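Local structure of AxyAgu115A (6NPS) at residues E27-V32 with V70-L75; L382-H387 with Y408-Y413; G388-L393 with W432-M437. The protein belongs to glycoside hydrolase family 115 and probably acts as an alpha-glucuronidase that removes glucuronic acid side groups from arabinoglucuronoxylan. The protein carries 3 engineered substitutions. One frame throughout, in Å; residues are numbered along the deposited sequence.

In the fold
Contact 1 lies at the surface of the N-terminal part of the chain, about 38 Å and 40 Å, centre to centre, from contacts 2 and 3. The other two are buried and neighbours, 10 Å apart by centres, in the barrel domain of the family. Contact 2 joins the C-terminal ends of strands 379-383 and 405-410; contact 3 packs the loop after the first of these strands on helix 428-440, which follows the second. Their chemistry follows their place: a water bridge and grazing carbon contacts in contact 1, direct hydrogen bonds, an amide stacked on a tyrosine ring and an edge-to-face aromatic pair in contact 2, and one nearly straight hydrogen bond to a glutamine side chain among leucine and methionine side chains in contact 3.

Contact 1. Residues E27-V32 with V70-L75; sequences EALSGV and VGHSPL
E27 and H72 are tied together through water 1, which gives a proton to the backbone oxygen E27 O at 2.8 Å and sits 2.7 Å from the ring nitrogen H72 ND1. No direct hydrogen bond joins the two segments, so this water is the polar link between them. The backbone oxygens E27 O and H72 O also come within 3.5 Å, but both are acceptors and merely lie near one another.

The imidazole is braced from one face by L29. Methyl CD2 of L29 stands almost squarely over the ring, 4.2 Å from the H72 centroid and 9° off the normal, a CH-pi contact, while CD1 of L29 reaches CD2 of H72 at 3.9 Å. The histidine turns CG beside its own backbone N (chi1 -63°), which puts the ring next to L29; its ND1 is the atom that meets the water.

Farther along, the carboxylate of E27 folds against the proline. A bend at chi2 (85°) curls the chain so that E27 OE1 lies 3.3 Å from P74 CD and 3.4 Å from P74 CG, a van der Waals contact of an oxygen with ring carbons. P74 opens helix 74-81, so the negative group is near that helix's N-terminal end, where its charge would probably be favourable.

The same helix start is capped by S73, whose OG accepts from the backbone N of L76, and E25 adds a carboxylate that bonds to S73 OG and L75 N. L29 in turn holds the N-cap position of helix 30-47 and packs on K120 and T69. The arrangement is thus a surface meeting of two helix beginnings: the lead-in to helix 30-47 lies against the turn that carries the chain from strand 64-69 into helix 74-81.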
loop_
_atom_site.group_PDB
_atom_site.type_symbol
_atom_site.label_atom_id
_atom_site.label_comp_id
_atom_site.label_asym_id
_atom_site.label_seq_id
_atom_site.Cartn_x
_atom_site.Cartn_y
_atom_site.Cartn_z
ATOM N N GLU A 27 50.204 3.713 -54.113
ATOM C CA GLU A 27 49.855 2.315 -53.919
ATOM C C GLU A 27 49.117 2.059 -52.615
ATOM O O GLU A 27 48.607 0.948 -52.425
ATOM C CB GLU A 27 51.114 1.447 -53.961
ATOM C CG GLU A 27 51.878 1.530 -55.263
ATOM C CD GLU A 27 52.856 2.705 -55.314
ATOM O OE1 GLU A 27 53.078 3.364 -54.270
ATOM O OE2 GLU A 27 53.414 2.968 -56.406
ATOM N N ALA A 28 49.051 3.046 -51.723
ATOM C CA ALA A 28 48.407 2.857 -50.433
ATOM C C ALA A 28 46.918 2.578 -50.606
ATOM O O ALA A 28 46.290 3.044 -51.559
ATOM C CB ALA A 28 48.599 4.103 -49.562
ATOM N N LEU A 29 46.365 1.813 -49.660
ATOM C CA LEU A 29 44.935 1.560 -49.616
ATOM C C LEU A 29 44.194 2.839 -49.279
ATOM O O LEU A 29 44.614 3.619 -48.414
ATOM C CB LEU A 29 44.601 0.467 -48.593
ATOM C CG LEU A 29 45.163 -0.907 -49.034
ATOM C CD1 LEU A 29 45.322 -1.912 -47.877
ATOM C CD2 LEU A 29 44.416 -1.540 -50.221
ATOM N N SER A 30 43.070 3.042 -49.970
ATOM C CA SER A 30 42.278 4.252 -49.788
ATOM C C SER A 30 41.894 4.464 -48.328
ATOM O O SER A 30 41.950 5.591 -47.812
ATOM C CB SER A 30 41.022 4.150 -50.651
ATOM O OG SER A 30 40.614 5.429 -51.081
ATOM N N GLY A 31 41.479 3.394 -47.653
ATOM C CA GLY A 31 41.073 3.521 -46.265
ATOM C C GLY A 31 42.226 3.898 -45.345
ATOM O O GLY A 31 42.034 4.615 -44.366
ATOM N N VAL A 32 43.429 3.383 -45.627
ATOM C CA VAL A 32 44.607 3.721 -44.831
ATOM C C VAL A 32 44.962 5.192 -45.005
ATOM O O VAL A 32 45.228 5.898 -44.028
ATOM C CB VAL A 32 45.771 2.791 -45.209
ATOM C CG1 VAL A 32 47.078 3.279 -44.569
ATOM C CG2 VAL A 32 45.439 1.362 -44.796
ATOM N N VAL A 70 52.190 -3.738 -45.764
ATOM C CA VAL A 70 53.091 -4.635 -46.484
ATOM C C VAL A 70 52.404 -5.124 -47.757
ATOM O O VAL A 70 51.196 -5.389 -47.764
ATOM C CB VAL A 70 53.499 -5.829 -45.598
ATOM C CG1 VAL A 70 54.387 -6.793 -46.407
ATOM C CG2 VAL A 70 54.239 -5.394 -44.348
ATOM N N GLY A 71 53.167 -5.218 -48.852
ATOM C CA GLY A 71 52.572 -5.597 -50.106
ATOM C C GLY A 71 51.830 -4.488 -50.819
ATOM O O GLY A 71 51.345 -4.704 -51.929
ATOM N N HIS A 72 51.738 -3.306 -50.230
ATOM C CA HIS A 72 51.096 -2.162 -50.861
ATOM C C HIS A 72 51.960 -0.923 -50.696
ATOM O O HIS A 72 51.442 0.200 -50.597
ATOM C CB HIS A 72 49.712 -1.895 -50.266
ATOM C CG HIS A 72 48.728 -2.998 -50.474
ATOM N ND1 HIS A 72 48.178 -3.283 -51.705
ATOM C CD2 HIS A 72 48.174 -3.870 -49.601
ATOM C CE1 HIS A 72 47.338 -4.295 -51.582
ATOM N NE2 HIS A 72 47.307 -4.658 -50.312
ATOM N N SER A 73 53.260 -1.100 -50.582
ATOM C CA SER A 73 54.137 0.030 -50.294
ATOM C C SER A 73 55.492 -0.293 -50.862
ATOM O O SER A 73 56.220 -1.133 -50.310
ATOM C CB SER A 73 54.240 0.321 -48.798
ATOM O OG SER A 73 55.418 1.078 -48.560
ATOM N N PRO A 74 55.858 0.307 -51.996
ATOM C CA PRO A 74 57.230 0.113 -52.483
ATOM C C PRO A 74 58.272 0.621 -51.493
ATOM O O PRO A 74 59.341 0.002 -51.360
ATOM C CB PRO A 74 57.253 0.882 -53.810
ATOM C CG PRO A 74 55.967 1.665 -53.854
ATOM C CD PRO A 74 54.992 0.959 -52.993
ATOM N N LEU A 75 57.971 1.721 -50.770
ATOM C CA LEU A 75 58.919 2.269 -49.798
ATOM C C LEU A 75 59.224 1.258 -48.700
ATOM O O LEU A 75 60.387 1.067 -48.317
ATOM C CB LEU A 75 58.372 3.565 -49.168
ATOM C CG LEU A 75 59.360 4.354 -48.269
ATOM C CD1 LEU A 75 60.802 4.357 -48.764
ATOM C CD2 LEU A 75 58.898 5.782 -47.980
HETATM O O HOH W 1 47.867 -1.497 -53.663
#

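Contact 2. Residues L382-H387 with Y408-Y413; sequences LCDDNH and YYHFDY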
loop_
_atom_site.group_PDB
_atom_site.type_symbol
_atom_site.label_atom_id
_atom_site.label_comp_id
_atom_site.label_asym_id
_atom_site.label_seq_id
_atom_site.Cartn_x
_atom_site.Cartn_y
_atom_site.Cartn_z
ATOM N N LEU A 382 27.428 -17.828 -28.985
ATOM C CA LEU A 382 26.662 -17.953 -27.753
ATOM C C LEU A 382 26.215 -16.562 -27.310
ATOM O O LEU A 382 26.726 -15.535 -27.777
ATOM C CB LEU A 382 27.503 -18.626 -26.648
ATOM C CG LEU A 382 27.988 -20.037 -27.050
ATOM C CD1 LEU A 382 29.148 -20.538 -26.214
ATOM C CD2 LEU A 382 26.849 -21.024 -27.000
ATOM N N CYS A 383 25.260 -16.519 -26.391
ATOM C CA CYS A 383 24.698 -15.237 -25.998
ATOM C C CYS A 383 24.560 -15.235 -24.490
ATOM O O CYS A 383 24.367 -16.300 -23.883
ATOM C CB CYS A 383 23.338 -14.999 -26.675
ATOM S SG CYS A 383 23.459 -15.239 -28.520
ATOM N N ASP A 384 24.686 -14.049 -23.887
ATOM C CA ASP A 384 24.305 -13.901 -22.485
ATOM C C ASP A 384 22.776 -13.909 -22.364
ATOM O O ASP A 384 22.044 -14.128 -23.333
ATOM C CB ASP A 384 24.912 -12.633 -21.880
ATOM C CG ASP A 384 24.219 -11.333 -22.351
ATOM O OD1 ASP A 384 23.369 -11.345 -23.281
ATOM O OD2 ASP A 384 24.543 -10.260 -21.757
ATOM N N ASP A 385 22.276 -13.693 -21.144
ATOM C CA ASP A 385 20.853 -13.774 -20.900
ATOM C C ASP A 385 20.157 -12.424 -21.093
ATOM O O ASP A 385 19.045 -12.243 -20.589
ATOM C CB ASP A 385 20.592 -14.315 -19.493
ATOM C CG ASP A 385 21.119 -13.388 -18.382
ATOM O OD1 ASP A 385 21.765 -12.336 -18.644
ATOM O OD2 ASP A 385 20.874 -13.717 -17.203
ATOM N N ASN A 386 20.807 -11.471 -21.776
ATOM C CA ASN A 386 20.301 -10.143 -22.115
ATOM C C ASN A 386 20.510 -9.225 -20.922
ATOM O O ASN A 386 20.246 -8.028 -21.028
ATOM C CB ASN A 386 18.825 -10.136 -22.590
ATOM C CG ASN A 386 18.666 -10.856 -23.924
ATOM O OD1 ASN A 386 19.350 -10.503 -24.887
ATOM N ND2 ASN A 386 17.803 -11.866 -23.985
ATOM N N HIS A 387 21.046 -9.737 -19.814
ATOM C CA HIS A 387 21.286 -8.932 -18.629
ATOM C C HIS A 387 22.719 -9.017 -18.158
ATOM O O HIS A 387 23.017 -8.581 -17.048
ATOM C CB HIS A 387 20.309 -9.342 -17.544
ATOM C CG HIS A 387 18.916 -8.947 -17.905
ATOM N ND1 HIS A 387 18.331 -7.788 -17.438
ATOM C CD2 HIS A 387 18.035 -9.506 -18.767
ATOM C CE1 HIS A 387 17.130 -7.668 -17.968
ATOM N NE2 HIS A 387 16.925 -8.694 -18.791
ATOM N N TYR A 408 27.834 -12.867 -27.588
ATOM C CA TYR A 408 27.033 -11.661 -27.737
ATOM C C TYR A 408 26.591 -11.230 -26.341
ATOM O O TYR A 408 25.852 -11.956 -25.670
ATOM C CB TYR A 408 25.850 -11.952 -28.661
ATOM C CG TYR A 408 24.868 -10.823 -28.788
ATOM C CD1 TYR A 408 25.284 -9.500 -28.735
ATOM C CD2 TYR A 408 23.508 -11.092 -28.975
ATOM C CE1 TYR A 408 24.355 -8.447 -28.838
ATOM C CE2 TYR A 408 22.579 -10.059 -29.107
ATOM C CZ TYR A 408 23.009 -8.748 -29.019
ATOM O OH TYR A 408 22.083 -7.730 -29.120
ATOM N N TYR A 409 27.086 -10.074 -25.895
ATOM C CA TYR A 409 26.971 -9.557 -24.535
ATOM C C TYR A 409 26.151 -8.270 -24.592
ATOM O O TYR A 409 26.025 -7.660 -25.655
ATOM C CB TYR A 409 28.381 -9.319 -23.941
ATOM C CG TYR A 409 28.390 -9.197 -22.430
ATOM C CD1 TYR A 409 28.352 -10.339 -21.611
ATOM C CD2 TYR A 409 28.440 -7.959 -21.827
ATOM C CE1 TYR A 409 28.343 -10.235 -20.210
ATOM C CE2 TYR A 409 28.420 -7.835 -20.394
ATOM C CZ TYR A 409 28.386 -8.986 -19.615
ATOM O OH TYR A 409 28.378 -8.902 -18.231
ATOM N N HIS A 410 25.482 -7.909 -23.484
ATOM C CA HIS A 410 24.617 -6.723 -23.450
ATOM C C HIS A 410 25.082 -5.717 -22.396
ATOM O O HIS A 410 25.235 -6.068 -21.222
ATOM C CB HIS A 410 23.158 -7.091 -23.137
ATOM C CG HIS A 410 22.420 -7.703 -24.288
ATOM N ND1 HIS A 410 22.601 -9.017 -24.658
ATOM C CD2 HIS A 410 21.525 -7.180 -25.168
ATOM C CE1 HIS A 410 21.829 -9.286 -25.690
ATOM N NE2 HIS A 410 21.160 -8.193 -26.018
ATOM N N PHE A 411 25.264 -4.461 -22.819
ATOM C CA PHE A 411 25.289 -3.283 -21.959
ATOM C C PHE A 411 23.974 -2.533 -22.002
ATOM O O PHE A 411 23.851 -1.511 -21.326
ATOM C CB PHE A 411 26.382 -2.276 -22.395
ATOM C CG PHE A 411 27.799 -2.787 -22.302
ATOM C CD1 PHE A 411 28.121 -3.911 -21.560
ATOM C CD2 PHE A 411 28.820 -2.109 -22.959
ATOM C CE1 PHE A 411 29.430 -4.347 -21.443
ATOM C CE2 PHE A 411 30.141 -2.563 -22.870
ATOM C CZ PHE A 411 30.442 -3.687 -22.125
ATOM N N ASP A 412 23.015 -2.987 -22.820
ATOM C CA ASP A 412 21.784 -2.270 -23.143
ATOM C C ASP A 412 20.802 -3.309 -23.645
ATOM O O ASP A 412 21.192 -4.203 -24.394
ATOM C CB ASP A 412 22.079 -1.201 -24.202
ATOM C CG ASP A 412 20.947 -0.194 -24.412
ATOM O OD1 ASP A 412 19.896 -0.566 -24.985
ATOM O OD2 ASP A 412 21.138 0.999 -24.046
ATOM N N TYR A 413 19.551 -3.236 -23.210
ATOM C CA TYR A 413 18.591 -4.232 -23.653
ATOM C C TYR A 413 17.175 -3.680 -23.602
ATOM O O TYR A 413 16.752 -3.111 -22.597
ATOM C CB TYR A 413 18.687 -5.491 -22.801
ATOM C CG TYR A 413 17.721 -6.580 -23.220
ATOM C CD1 TYR A 413 17.750 -7.106 -24.519
ATOM C CD2 TYR A 413 16.806 -7.115 -22.303
ATOM C CE1 TYR A 413 16.867 -8.104 -24.922
ATOM C CE2 TYR A 413 15.965 -8.127 -22.671
ATOM C CZ TYR A 413 15.992 -8.612 -23.977
ATOM O OH TYR A 413 15.146 -9.598 -24.349
#
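Two backbone bonds make the parallel pairing: Y408 N gives to L382 O at 2.9 Å, and D384 N gives to Y408 O at 3.0 Å, with C383 and Y408 bridged between them. Side-chain hydrogen bonds centre on D384. Its OD1 takes H410 ND1 at 2.8 Å on the syn side, with carboxylate and imidazole nearly coplanar (7°), and from above its plane takes N386 N, closing an Asx turn; its OD2 takes H410 N at 3.1 Å. An alanine at D384 would remove all three acceptor contacts, which is likely to leave H410 ND1 without its partner and the Asx turn unheld.

Ring contacts are made by N386 and H387. The N386 amide lies flat on the Y413 ring, planes 3° apart, with N386 CB 3.4 Å from the ring centroid, while OD1 bonds to Y353 OH. N386 CA covers one face of H410. Y413 also turns an edge to the face of H387 in an offset edge-to-face pair; H387 NE2 bonds to G416 O.

These are C-terminal strand ends of a TIM-type barrel, where such enzymes place their active site; a glycerol, probably from the crystallisation liquor, bonds to Y408 OH. Strand 446-450 flanks 405-410, and Y409 points outward onto helix 428-440.

Contact 3. Residues G388-L393 with W432-M437; sequences GNLRTL and WEQMTM
The loop 388-393, irregular throughout, runs past one side of the helical turn 432-437, and the chains come nearest at L390 and Q434, whose CA atoms are 6.6 Å apart. In this TIM-type barrel, helix 428-440 packs outside the strands, and the loop after strand 379-383 lies against it. At G388 the backbone has a positive phi of 93°, and the carbonyl oxygen G388 O lies 3.4 Å from Q434 CG.

Q434 carries the contact. A bend at chi2 (-67°) turns the amide toward the loop, where OE1 receives L390 N at 2.8 Å in an almost straight bond (173°). That bond is what places OE1, rather than NE2, on the loop side of the amide. Next to Q434 in the helix, the E433 carboxylate is held by K831 and Y823.

The L390 and Q434 side chains run antiparallel alongside each other, with L390 CG 3.2 Å from Q434 OE1. Beyond them the contact turns apolar: M437, fully extended, meets L390 and L393 CD1, the latter 4.3 Å from M437 CG. L390 and L393 also touch M407 of strand 405-410, so the loop is wedged between helix and sheet. Back at the polar end, the backbone oxygen L390 O has water 2 at 2.7 Å.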
loop_
_atom_site.group_PDB
_atom_site.type_symbol
_atom_site.label_atom_id
_atom_site.label_comp_id
_atom_site.label_asym_id
_atom_site.label_seq_id
_atom_site.Cartn_x
_atom_site.Cartn_y
_atom_site.Cartn_z
ATOM N N GLY A 388 23.612 -9.564 -18.980
ATOM C CA GLY A 388 25.013 -9.557 -18.637
ATOM C C GLY A 388 25.499 -10.790 -17.910
ATOM O O GLY A 388 26.647 -10.794 -17.426
ATOM N N ASN A 389 24.693 -11.845 -17.862
ATOM C CA ASN A 389 25.073 -13.129 -17.283
ATOM C C ASN A 389 25.181 -14.130 -18.422
ATOM O O ASN A 389 24.214 -14.318 -19.165
ATOM C CB ASN A 389 24.032 -13.591 -16.268
ATOM C CG ASN A 389 23.716 -12.514 -15.265
ATOM O OD1 ASN A 389 24.581 -12.156 -14.423
ATOM N ND2 ASN A 389 22.487 -11.972 -15.330
ATOM N N LEU A 390 26.348 -14.753 -18.575
ATOM C CA LEU A 390 26.469 -15.781 -19.604
ATOM C C LEU A 390 25.431 -16.873 -19.390
ATOM O O LEU A 390 24.879 -17.040 -18.298
ATOM C CB LEU A 390 27.854 -16.419 -19.597
ATOM C CG LEU A 390 29.034 -15.441 -19.614
ATOM C CD1 LEU A 390 30.365 -16.207 -19.758
ATOM C CD2 LEU A 390 28.910 -14.369 -20.709
ATOM N N ARG A 391 25.191 -17.627 -20.459
ATOM C CA ARG A 391 24.395 -18.842 -20.424
ATOM C C ARG A 391 25.327 -20.042 -20.539
ATOM O O ARG A 391 26.354 -20.094 -19.852
ATOM C CB ARG A 391 23.340 -18.792 -21.556
ATOM C CG ARG A 391 22.378 -17.596 -21.382
ATOM C CD ARG A 391 21.371 -17.514 -22.562
ATOM N NE ARG A 391 20.519 -18.687 -22.546
ATOM C CZ ARG A 391 19.638 -18.995 -23.492
ATOM N NH1 ARG A 391 19.500 -18.213 -24.561
ATOM N NH2 ARG A 391 18.907 -20.095 -23.374
ATOM N N THR A 392 24.996 -21.023 -21.369
ATOM C CA THR A 392 25.891 -22.168 -21.483
ATOM C C THR A 392 27.123 -21.798 -22.296
ATOM O O THR A 392 27.148 -20.803 -23.034
ATOM C CB THR A 392 25.212 -23.364 -22.121
ATOM O OG1 THR A 392 24.904 -23.048 -23.480
ATOM C CG2 THR A 392 23.955 -23.713 -21.344
ATOM N N LEU A 393 28.162 -22.606 -22.130
ATOM C CA LEU A 393 29.481 -22.338 -22.672
ATOM C C LEU A 393 30.022 -23.654 -23.215
ATOM O O LEU A 393 29.531 -24.731 -22.849
ATOM C CB LEU A 393 30.391 -21.769 -21.567
ATOM C CG LEU A 393 30.024 -20.369 -21.020
ATOM C CD1 LEU A 393 30.934 -20.032 -19.826
ATOM C CD2 LEU A 393 30.092 -19.241 -22.110
ATOM N N TRP A 432 34.460 -8.042 -16.435
ATOM C CA TRP A 432 35.698 -8.813 -16.434
ATOM C C TRP A 432 35.420 -10.264 -16.062
ATOM O O TRP A 432 35.899 -11.189 -16.727
ATOM C CB TRP A 432 36.729 -8.185 -15.482
ATOM C CG TRP A 432 37.994 -8.966 -15.374
ATOM C CD1 TRP A 432 39.133 -8.763 -16.096
ATOM C CD2 TRP A 432 38.250 -10.091 -14.525
ATOM N NE1 TRP A 432 40.078 -9.678 -15.749
ATOM C CE2 TRP A 432 39.573 -10.499 -14.773
ATOM C CE3 TRP A 432 37.500 -10.781 -13.569
ATOM C CZ2 TRP A 432 40.159 -11.581 -14.116
ATOM C CZ3 TRP A 432 38.089 -11.859 -12.914
ATOM C CH2 TRP A 432 39.402 -12.235 -13.181
ATOM N N GLU A 433 34.624 -10.485 -15.006
ATOM C CA GLU A 433 34.391 -11.848 -14.541
ATOM C C GLU A 433 33.661 -12.676 -15.600
ATOM O O GLU A 433 33.976 -13.846 -15.818
ATOM C CB GLU A 433 33.592 -11.824 -13.235
ATOM C CG GLU A 433 33.402 -13.189 -12.588
ATOM C CD GLU A 433 31.997 -13.747 -12.837
ATOM O OE1 GLU A 433 31.087 -12.939 -13.155
ATOM O OE2 GLU A 433 31.800 -14.978 -12.707
ATOM N N GLN A 434 32.639 -12.109 -16.209
ATOM C CA GLN A 434 31.878 -12.875 -17.193
ATOM C C GLN A 434 32.692 -13.088 -18.471
ATOM O O GLN A 434 32.758 -14.205 -19.008
ATOM C CB GLN A 434 30.563 -12.152 -17.499
ATOM C CG GLN A 434 29.601 -12.071 -16.331
ATOM C CD GLN A 434 29.071 -13.435 -15.953
ATOM O OE1 GLN A 434 28.422 -14.095 -16.740
ATOM N NE2 GLN A 434 29.364 -13.869 -14.733
ATOM N N MET A 435 33.273 -12.014 -19.019
ATOM C CA MET A 435 33.952 -12.173 -20.309
ATOM C C MET A 435 35.256 -12.942 -20.182
ATOM O O MET A 435 35.613 -13.662 -21.116
ATOM C CB MET A 435 34.203 -10.812 -20.974
ATOM C CG MET A 435 32.915 -10.123 -21.529
ATOM S SD MET A 435 31.773 -11.182 -22.440
ATOM C CE MET A 435 32.777 -11.603 -23.926
ATOM N N THR A 436 35.971 -12.876 -19.032
ATOM C CA THR A 436 37.123 -13.767 -18.925
ATOM C C THR A 436 36.700 -15.216 -18.778
ATOM O O THR A 436 37.413 -16.109 -19.244
ATOM C CB THR A 436 38.057 -13.395 -17.763
ATOM O OG1 THR A 436 37.337 -13.435 -16.511
ATOM C CG2 THR A 436 38.635 -12.003 -17.996
ATOM N N MET A 437 35.570 -15.479 -18.120
ATOM C CA MET A 437 35.091 -16.853 -18.066
ATOM C C MET A 437 34.761 -17.387 -19.465
ATOM O O MET A 437 35.040 -18.556 -19.780
ATOM C CB MET A 437 33.870 -16.931 -17.171
ATOM C CG MET A 437 33.485 -18.337 -16.863
ATOM S SD MET A 437 32.160 -18.331 -15.667
ATOM C CE MET A 437 31.906 -20.073 -15.417
HETATM O O HOH W 2 26.251 -16.696 -15.962
#